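Side-chain contacts in DUF1896 domain-containing protein (Porphyromonas gingivalis, PDB 2APL), which is of unknown function, an all-helical protein assigned to the DUF1896 family: residues S3-E8 with A44-V49; S10-K15 with E57-A62; L14-Y19 with T35-E40. All coordinates share one frame; numbering follows the deposited sequence.

Contact 1: residues S3-E8 with A44-V49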
loop_
_atom_site.group_PDB
_atom_site.type_symbol
_atom_site.label_atom_id
_atom_site.label_comp_id
_atom_site.label_asym_id
_atom_site.label_seq_id
_atom_site.Cartn_x
_atom_site.Cartn_y
_atom_site.Cartn_z
ATOM N N SER A 3 16.504 6.362 -25.607
ATOM C CA SER A 3 16.755 7.392 -24.602
ATOM C C SER A 3 15.431 7.649 -23.877
ATOM O O SER A 3 15.392 7.734 -22.647
ATOM C CB SER A 3 17.307 8.692 -25.209
ATOM O OG SER A 3 17.608 9.615 -24.157
ATOM N N THR A 4 14.362 7.780 -24.663
ATOM C CA THR A 4 12.998 7.868 -24.152
ATOM C C THR A 4 12.760 6.725 -23.187
ATOM O O THR A 4 12.225 6.955 -22.139
ATOM C CB THR A 4 11.906 7.804 -25.296
ATOM O OG1 THR A 4 12.131 8.876 -26.217
ATOM C CG2 THR A 4 10.431 7.913 -24.712
ATOM N N GLU A 5 13.133 5.498 -23.586
ATOM C CA GLU A 5 12.928 4.313 -22.764
ATOM C C GLU A 5 13.724 4.308 -21.435
ATOM O O GLU A 5 13.224 3.844 -20.422
ATOM C CB GLU A 5 13.197 3.064 -23.566
ATOM C CG GLU A 5 12.209 2.900 -24.721
ATOM C CD GLU A 5 12.492 1.670 -25.557
ATOM O OE1 GLU A 5 11.892 1.552 -26.672
ATOM O OE2 GLU A 5 13.311 0.828 -25.082
ATOM N N LYS A 6 14.934 4.845 -21.440
ATOM C CA LYS A 6 15.676 5.017 -20.202
ATOM C C LYS A 6 15.010 6.100 -19.308
ATOM O O LYS A 6 14.928 5.949 -18.082
ATOM C CB LYS A 6 17.129 5.390 -20.513
ATOM C CG LYS A 6 18.031 5.564 -19.252
ATOM C CD LYS A 6 19.295 6.396 -19.610
ATOM C CE LYS A 6 20.620 5.788 -19.107
ATOM N NZ LYS A 6 20.741 5.723 -17.634
ATOM N N LYS A 7 14.590 7.203 -19.921
ATOM C CA LYS A 7 13.994 8.315 -19.195
ATOM C C LYS A 7 12.679 7.850 -18.593
ATOM O O LYS A 7 12.387 8.118 -17.435
ATOM C CB LYS A 7 13.720 9.473 -20.159
ATOM C CG LYS A 7 13.072 10.658 -19.491
ATOM C CD LYS A 7 13.151 11.956 -20.305
ATOM C CE LYS A 7 11.831 12.202 -21.062
ATOM N NZ LYS A 7 10.606 12.311 -20.163
ATOM N N GLU A 8 11.874 7.163 -19.411
ATOM C CA GLU A 8 10.574 6.686 -18.944
ATOM C C GLU A 8 10.736 5.645 -17.894
ATOM O O GLU A 8 9.939 5.605 -16.963
ATOM C CB GLU A 8 9.682 6.115 -20.097
ATOM C CG GLU A 8 9.198 7.202 -21.043
ATOM C CD GLU A 8 8.267 8.202 -20.353
ATOM O OE1 GLU A 8 7.438 7.803 -19.496
ATOM O OE2 GLU A 8 8.362 9.391 -20.663
ATOM N N ALA A 44 4.249 -1.505 -21.106
ATOM C CA ALA A 44 2.902 -0.975 -21.356
ATOM C C ALA A 44 2.969 0.394 -22.077
ATOM O O ALA A 44 2.208 0.660 -23.015
ATOM C CB ALA A 44 2.102 -0.849 -20.048
ATOM N N TYR A 45 3.866 1.235 -21.608
ATOM C CA TYR A 45 4.114 2.543 -22.219
ATOM C C TYR A 45 4.584 2.416 -23.689
ATOM O O TYR A 45 3.989 2.992 -24.605
ATOM C CB TYR A 45 5.140 3.335 -21.400
ATOM C CG TYR A 45 5.499 4.669 -22.049
ATOM C CD1 TYR A 45 4.778 5.816 -21.770
ATOM C CD2 TYR A 45 6.515 4.753 -22.970
ATOM C CE1 TYR A 45 5.074 7.031 -22.449
ATOM C CE2 TYR A 45 6.804 5.942 -23.647
ATOM C CZ TYR A 45 6.086 7.075 -23.353
ATOM O OH TYR A 45 6.398 8.275 -23.973
ATOM N N CYS A 46 5.632 1.627 -23.902
ATOM C CA CYS A 46 6.177 1.430 -25.247
ATOM C C CYS A 46 5.126 0.780 -26.189
ATOM O O CYS A 46 4.952 1.208 -27.346
ATOM C CB CYS A 46 7.453 0.611 -25.167
ATOM S SG CYS A 46 8.750 1.431 -24.335
ATOM N N ASP A 47 4.361 -0.189 -25.676
ATOM C CA ASP A 47 3.257 -0.781 -26.454
ATOM C C ASP A 47 2.234 0.250 -26.863
ATOM O O ASP A 47 1.809 0.299 -28.030
ATOM C CB ASP A 47 2.523 -1.923 -25.711
ATOM C CG ASP A 47 3.332 -3.227 -25.642
ATOM O OD1 ASP A 47 4.412 -3.318 -26.279
ATOM O OD2 ASP A 47 2.865 -4.161 -24.926
ATOM N N ALA A 48 1.794 1.057 -25.901
ATOM C CA ALA A 48 0.773 2.066 -26.172
ATOM C C ALA A 48 1.239 3.051 -27.255
ATOM O O ALA A 48 0.521 3.290 -28.245
ATOM C CB ALA A 48 0.389 2.807 -24.909
ATOM N N VAL A 49 2.437 3.617 -27.073
ATOM C CA VAL A 49 3.020 4.476 -28.123
ATOM C C VAL A 49 3.026 3.826 -29.500
ATOM O O VAL A 49 2.573 4.446 -30.480
ATOM C CB VAL A 49 4.406 5.009 -27.725
ATOM C CG1 VAL A 49 5.059 5.791 -28.920
ATOM C CG2 VAL A 49 4.255 5.847 -26.502
#

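Contact 2: residues S10-K15 with E57-A62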
loop_
_atom_site.group_PDB
_atom_site.type_symbol
_atom_site.label_atom_id
_atom_site.label_comp_id
_atom_site.label_asym_id
_atom_site.label_seq_id
_atom_site.Cartn_x
_atom_site.Cartn_y
_atom_site.Cartn_z
ATOM N N SER A 10 13.144 5.270 -15.701
ATOM C CA SER A 10 13.527 5.946 -14.470
ATOM C C SER A 10 12.334 6.680 -13.841
ATOM O O SER A 10 12.216 6.745 -12.638
ATOM C CB SER A 10 14.706 6.916 -14.712
ATOM O OG SER A 10 15.874 6.158 -15.042
ATOM N N HIS A 11 11.454 7.229 -14.673
ATOM C CA HIS A 11 10.272 7.941 -14.201
ATOM C C HIS A 11 9.330 6.938 -13.486
ATOM O O HIS A 11 8.887 7.182 -12.365
ATOM C CB HIS A 11 9.587 8.612 -15.420
ATOM C CG HIS A 11 8.239 9.185 -15.102
ATOM N ND1 HIS A 11 8.061 10.200 -14.185
ATOM C CD2 HIS A 11 7.003 8.860 -15.552
ATOM C CE1 HIS A 11 6.778 10.513 -14.125
ATOM N NE2 HIS A 11 6.112 9.702 -14.929
ATOM N N PHE A 12 9.068 5.791 -14.117
ATOM C CA PHE A 12 8.165 4.805 -13.518
ATOM C C PHE A 12 8.801 4.228 -12.252
ATOM O O PHE A 12 8.108 4.046 -11.265
ATOM C CB PHE A 12 7.823 3.666 -14.500
ATOM C CG PHE A 12 7.043 4.139 -15.702
ATOM C CD1 PHE A 12 5.876 4.917 -15.528
ATOM C CD2 PHE A 12 7.469 3.815 -17.012
ATOM C CE1 PHE A 12 5.148 5.365 -16.651
ATOM C CE2 PHE A 12 6.769 4.287 -18.146
ATOM C CZ PHE A 12 5.618 5.056 -17.969
ATOM N N ARG A 13 10.089 3.898 -12.301
ATOM C CA ARG A 13 10.783 3.441 -11.088
ATOM C C ARG A 13 10.693 4.418 -9.896
ATOM O O ARG A 13 10.335 4.004 -8.805
ATOM C CB ARG A 13 12.246 3.053 -11.348
ATOM C CG ARG A 13 12.903 2.474 -10.054
ATOM C CD ARG A 13 14.301 1.851 -10.306
ATOM N NE ARG A 13 14.686 1.167 -9.077
ATOM C CZ ARG A 13 14.913 -0.140 -8.998
ATOM N NH1 ARG A 13 14.873 -0.880 -10.097
ATOM N NH2 ARG A 13 15.227 -0.688 -7.821
ATOM N N LEU A 14 10.980 5.698 -10.119
ATOM C CA LEU A 14 10.861 6.704 -9.089
ATOM C C LEU A 14 9.422 6.790 -8.518
ATOM O O LEU A 14 9.251 6.822 -7.312
ATOM C CB LEU A 14 11.349 8.083 -9.566
ATOM C CG LEU A 14 11.470 9.110 -8.437
ATOM C CD1 LEU A 14 12.341 8.605 -7.278
ATOM C CD2 LEU A 14 11.954 10.460 -8.968
ATOM N N LYS A 15 8.413 6.813 -9.391
ATOM C CA LYS A 15 7.023 6.872 -8.938
ATOM C C LYS A 15 6.682 5.680 -8.028
ATOM O O LYS A 15 5.934 5.829 -7.055
ATOM C CB LYS A 15 6.067 6.853 -10.136
ATOM C CG LYS A 15 6.038 8.164 -10.959
ATOM C CD LYS A 15 5.023 8.034 -12.132
ATOM C CE LYS A 15 3.589 8.009 -11.648
ATOM N NZ LYS A 15 2.726 7.975 -12.838
ATOM N N GLU A 57 -1.399 9.572 -22.737
ATOM C CA GLU A 57 -2.242 8.387 -22.641
ATOM C C GLU A 57 -1.397 7.197 -22.248
ATOM O O GLU A 57 -1.808 6.437 -21.379
ATOM C CB GLU A 57 -2.974 8.099 -23.954
ATOM C CG GLU A 57 -3.932 9.202 -24.312
ATOM C CD GLU A 57 -4.570 9.007 -25.687
ATOM O OE1 GLU A 57 -3.897 8.656 -26.686
ATOM O OE2 GLU A 57 -5.787 9.199 -25.751
ATOM N N ALA A 58 -0.227 7.043 -22.878
ATOM C CA ALA A 58 0.639 5.889 -22.650
ATOM C C ALA A 58 1.142 5.889 -21.175
ATOM O O ALA A 58 1.148 4.842 -20.489
ATOM C CB ALA A 58 1.849 5.873 -23.684
ATOM N N GLU A 59 1.528 7.075 -20.688
ATOM C CA GLU A 59 1.999 7.220 -19.329
ATOM C C GLU A 59 0.917 6.910 -18.288
ATOM O O GLU A 59 1.205 6.331 -17.228
ATOM C CB GLU A 59 2.544 8.629 -19.109
ATOM C CG GLU A 59 3.875 8.574 -18.402
ATOM C CD GLU A 59 4.699 9.868 -18.468
ATOM O OE1 GLU A 59 4.138 10.953 -18.143
ATOM O OE2 GLU A 59 5.915 9.766 -18.804
ATOM N N SER A 60 -0.297 7.340 -18.594
ATOM C CA SER A 60 -1.461 7.125 -17.740
ATOM C C SER A 60 -1.753 5.632 -17.616
ATOM O O SER A 60 -1.868 5.097 -16.520
ATOM C CB SER A 60 -2.663 7.846 -18.345
ATOM O OG SER A 60 -3.824 7.684 -17.544
HETATM N N MSE A 61 -1.848 4.945 -18.744
HETATM C CA MSE A 61 -2.118 3.524 -18.651
HETATM C C MSE A 61 -0.924 2.708 -18.084
HETATM O O MSE A 61 -1.143 1.731 -17.404
HETATM C CB MSE A 61 -2.685 2.974 -19.973
HETATM C CG MSE A 61 -1.653 2.691 -21.024
HETATM SE SE MSE A 61 -2.607 2.188 -22.734
HETATM C CE MSE A 61 -3.175 4.058 -23.325
ATOM N N ALA A 62 0.313 3.104 -18.373
ATOM C CA ALA A 62 1.502 2.531 -17.711
ATOM C C ALA A 62 1.510 2.715 -16.165
ATOM O O ALA A 62 1.956 1.827 -15.426
ATOM C CB ALA A 62 2.761 3.104 -18.289
#

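Contact 3: residues L14-Y19 with T35-E40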
loop_
_atom_site.group_PDB
_atom_site.type_symbol
_atom_site.label_atom_id
_atom_site.label_comp_id
_atom_site.label_asym_id
_atom_site.label_seq_id
_atom_site.Cartn_x
_atom_site.Cartn_y
_atom_site.Cartn_z
ATOM N N LEU A 14 10.980 5.698 -10.119
ATOM C CA LEU A 14 10.861 6.704 -9.089
ATOM C C LEU A 14 9.422 6.790 -8.518
ATOM O O LEU A 14 9.251 6.822 -7.312
ATOM C CB LEU A 14 11.349 8.083 -9.566
ATOM C CG LEU A 14 11.470 9.110 -8.437
ATOM C CD1 LEU A 14 12.341 8.605 -7.278
ATOM C CD2 LEU A 14 11.954 10.460 -8.968
ATOM N N LYS A 15 8.413 6.813 -9.391
ATOM C CA LYS A 15 7.023 6.872 -8.938
ATOM C C LYS A 15 6.682 5.680 -8.028
ATOM O O LYS A 15 5.934 5.829 -7.055
ATOM C CB LYS A 15 6.067 6.853 -10.136
ATOM C CG LYS A 15 6.038 8.164 -10.959
ATOM C CD LYS A 15 5.023 8.034 -12.132
ATOM C CE LYS A 15 3.589 8.009 -11.648
ATOM N NZ LYS A 15 2.726 7.975 -12.838
ATOM N N LEU A 16 7.192 4.490 -8.380
ATOM C CA LEU A 16 6.828 3.265 -7.661
ATOM C C LEU A 16 7.611 3.252 -6.357
ATOM O O LEU A 16 7.072 2.914 -5.289
ATOM C CB LEU A 16 7.219 1.992 -8.466
ATOM C CG LEU A 16 6.947 0.622 -7.795
ATOM C CD1 LEU A 16 5.471 0.467 -7.306
ATOM C CD2 LEU A 16 7.299 -0.519 -8.771
ATOM N N GLU A 17 8.874 3.666 -6.412
ATOM C CA GLU A 17 9.649 3.733 -5.142
ATOM C C GLU A 17 8.976 4.647 -4.131
ATOM O O GLU A 17 8.800 4.295 -2.946
ATOM C CB GLU A 17 11.086 4.121 -5.390
ATOM C CG GLU A 17 11.921 2.967 -6.016
ATOM C CD GLU A 17 13.329 3.429 -6.250
ATOM O OE1 GLU A 17 13.623 4.595 -5.933
ATOM O OE2 GLU A 17 14.151 2.662 -6.720
ATOM N N THR A 18 8.578 5.813 -4.586
ATOM C CA THR A 18 7.909 6.794 -3.719
ATOM C C THR A 18 6.577 6.220 -3.135
ATOM O O THR A 18 6.302 6.326 -1.960
ATOM C CB THR A 18 7.724 8.089 -4.485
ATOM O OG1 THR A 18 9.031 8.598 -4.848
ATOM C CG2 THR A 18 6.953 9.155 -3.632
ATOM N N TYR A 19 5.785 5.618 -4.002
ATOM C CA TYR A 19 4.495 5.077 -3.641
ATOM C C TYR A 19 4.659 3.977 -2.590
ATOM O O TYR A 19 3.925 3.956 -1.613
ATOM C CB TYR A 19 3.800 4.523 -4.906
ATOM C CG TYR A 19 2.372 4.084 -4.614
ATOM C CD1 TYR A 19 1.373 5.015 -4.591
ATOM C CD2 TYR A 19 2.032 2.714 -4.387
ATOM C CE1 TYR A 19 0.063 4.678 -4.317
ATOM C CE2 TYR A 19 0.676 2.344 -4.144
ATOM C CZ TYR A 19 -0.289 3.358 -4.077
ATOM O OH TYR A 19 -1.642 3.131 -3.863
ATOM N N THR A 35 12.088 -3.553 -9.691
ATOM C CA THR A 35 12.669 -3.769 -11.051
ATOM C C THR A 35 11.615 -4.376 -11.987
ATOM O O THR A 35 11.352 -3.864 -13.101
ATOM C CB THR A 35 13.885 -4.689 -10.946
ATOM O OG1 THR A 35 14.818 -4.087 -10.035
ATOM C CG2 THR A 35 14.556 -4.912 -12.316
ATOM N N ALA A 36 10.999 -5.456 -11.525
ATOM C CA ALA A 36 10.077 -6.185 -12.385
ATOM C C ALA A 36 8.826 -5.366 -12.712
ATOM O O ALA A 36 8.392 -5.345 -13.854
ATOM C CB ALA A 36 9.731 -7.450 -11.771
ATOM N N ARG A 37 8.256 -4.691 -11.716
ATOM C CA ARG A 37 7.080 -3.879 -11.946
ATOM C C ARG A 37 7.378 -2.596 -12.802
ATOM O O ARG A 37 6.600 -2.246 -13.704
ATOM C CB ARG A 37 6.434 -3.514 -10.599
ATOM C CG ARG A 37 5.156 -2.691 -10.698
ATOM C CD ARG A 37 4.105 -3.455 -11.520
ATOM N NE ARG A 37 3.572 -4.655 -10.893
ATOM C CZ ARG A 37 2.537 -4.679 -10.062
ATOM N NH1 ARG A 37 1.949 -3.547 -9.660
ATOM N NH2 ARG A 37 2.097 -5.850 -9.619
ATOM N N SER A 38 8.504 -1.953 -12.563
ATOM C CA SER A 38 8.925 -0.836 -13.405
ATOM C C SER A 38 9.120 -1.241 -14.901
ATOM O O SER A 38 8.731 -0.485 -15.791
ATOM C CB SER A 38 10.179 -0.181 -12.823
ATOM O OG SER A 38 9.869 0.293 -11.497
ATOM N N ASP A 39 9.766 -2.394 -15.135
ATOM C CA ASP A 39 9.900 -3.015 -16.449
ATOM C C ASP A 39 8.534 -3.271 -17.110
ATOM O O ASP A 39 8.355 -2.952 -18.296
ATOM C CB ASP A 39 10.632 -4.371 -16.344
ATOM C CG ASP A 39 12.153 -4.237 -16.226
ATOM O OD1 ASP A 39 12.650 -3.092 -16.230
ATOM O OD2 ASP A 39 12.870 -5.296 -16.145
ATOM N N GLU A 40 7.576 -3.832 -16.353
ATOM C CA GLU A 40 6.224 -4.002 -16.872
ATOM C C GLU A 40 5.543 -2.706 -17.304
ATOM O O GLU A 40 4.807 -2.708 -18.325
ATOM C CB GLU A 40 5.267 -4.691 -15.867
ATOM C CG GLU A 40 5.654 -6.039 -15.436
ATOM C CD GLU A 40 4.734 -6.579 -14.344
ATOM O OE1 GLU A 40 3.474 -6.281 -14.319
ATOM O OE2 GLU A 40 5.295 -7.342 -13.523
#

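Contact 1: residues S3-E8 with A44-V49
Glu8 lies over one face of the Tyr45 ring, and this stacking carries most of the contact. Its CG sits 4.0 Å from the centroid of the Tyr45 ring, 22° off the ring normal, as a CH-pi contact, while the carboxylate beyond runs nearly parallel to the ring, the two planes only 6° apart. A bend at chi2 (-65°) makes this possible by folding the Glu8 chain down onto the ring. Val49 CG2 packs on the opposite face from the tyrosine's own helix.

The remaining touches are van der Waals. Glu5 CG meets Cys46 SG at 3.8 Å, where the extended glutamate passes beside the sulfur, and Thr4 CG2 reaches Tyr45 OH at 4.1 Å. The two short helical segments run obliquely, nearer antiparallel than parallel, with their axes 11.3 Å apart at closest approach.

No hydrogen bond crosses between the segments. Tyr45 OH is instead hydrogen-bonded to ND1 of His55, near the start of helix 55-67. Within 3-8, Lys7 NZ makes a long salt bridge to Glu8 OE2. Glu8 OE1 also lies close to the carboxylate of Glu59. A buried carboxylate, flat against an aromatic face and beside a second acid, would tend to have a raised pKa, so a proton shared between the two acids is plausible, while Lys7, at long range, would pull the other way.

Contact 2: residues S10-K15 with E57-A62
Phe12 and His11 reach across to Ala62 and Glu59, the ring tip of Phe12 making the tight touch: its CZ is 3.5 Å from Ala62 CB. Glu59 CG rests against the same end of the ring, 3.9 Å from Phe12 CE1, with the carboxylate plane almost perpendicular to the ring. Farther along, that carboxylate meets His11, OE2 lying 3.5 Å from His11 CD2, the two planes 40° apart; this is a polar contact without a hydrogen bond.

In the next shell, Lys15 CG packs over one face of the His11 ring from one turn on, and Lys15 NZ is hydrogen-bonded to Ser63 OG. The Glu59 chain leaves its helix at an unstaggered chi1 of -133° and then runs extended, which carries its methylenes to the phenyl ring and its acid to the imidazole. Phe12 also touches Ser63 and Leu66, so the ring meets the following turn of helix 55-67. Ala58 turns instead to Tyr45 and Ala48 on helix 31-51.

The short segments run in roughly the same direction, at 37° with axes 11.8 Å apart, the parallel pairing expected of the first and third helices in an up-down-up helical arrangement.

Contact 3: residues L14-Y19 with T35-E40
This is a small, buried van der Waals contact between helices 3-23 and 31-51, which follow each other in the chain, and it rests on one leucine branch. Leu16 CD2 reaches Arg37, coming within 3.6 Å of both Arg37 CB and Arg37 CG, so the methyl sits on the aliphatic root of the arginine and not on its charged end. The same methyl lies 3.8 Å from Ser38 OG. With CG anti to the backbone N (chi1 177°), Leu16 holds its branch out toward helix 31-51, and its chain crosses that of Arg37 at about a right angle. The backbones come nearest at this point, Leu16 CA and Ser38 CA being 7.4 Å apart.

The polar groups beside the methyl have partners of their own. The arginine bends at chi2 and again at chi3 (59° and 68°), and its NH1 donates to the carbonyls of Leu66 and Gln68, at and just beyond the end of helix 55-67. Glu40 adds a long charge interaction: its OE1 is 3.8 Å from Arg37 NE but well out of the guanidinium plane, so no N-H points at it. Ser38 OG is satisfied by Ile34 O on its own helix, which lets the hydroxyl lie next to a methyl without a bond across the interface. Leu66 of helix 55-67 and Leu70 of the loop after it also touch Leu16, and Leu70 touches Arg37 as well.

A leucine packed on an arginine stem, with the guanidinium tied to carbonyls where a third helix ends, joins all three N-terminal helices of this all-alpha fold.

All three contacts draw on helix 3-23, which pairs with helix 31-51 in contacts 1 and 3 and with helix 55-67 in contact 2. Contacts 1 and 2 have centres about 9 Å apart and touch directly: Glu8 OE1 and Glu59 OE2 come within 2.6 Å of each other, and Tyr45 CD1 packs on Ala58 CB at 3.5 Å. Contacts 2 and 3 lie about 8 Å apart, centre to centre, and share Leu14 and Lys15; Arg13 NH1 probably hydrogen-bonds to Thr35 OG1 at 3.2 Å. Contacts 1 and 3, about 14 Å apart between centres, do not touch but continue the same helix pair. No active site or ligand has been assigned here.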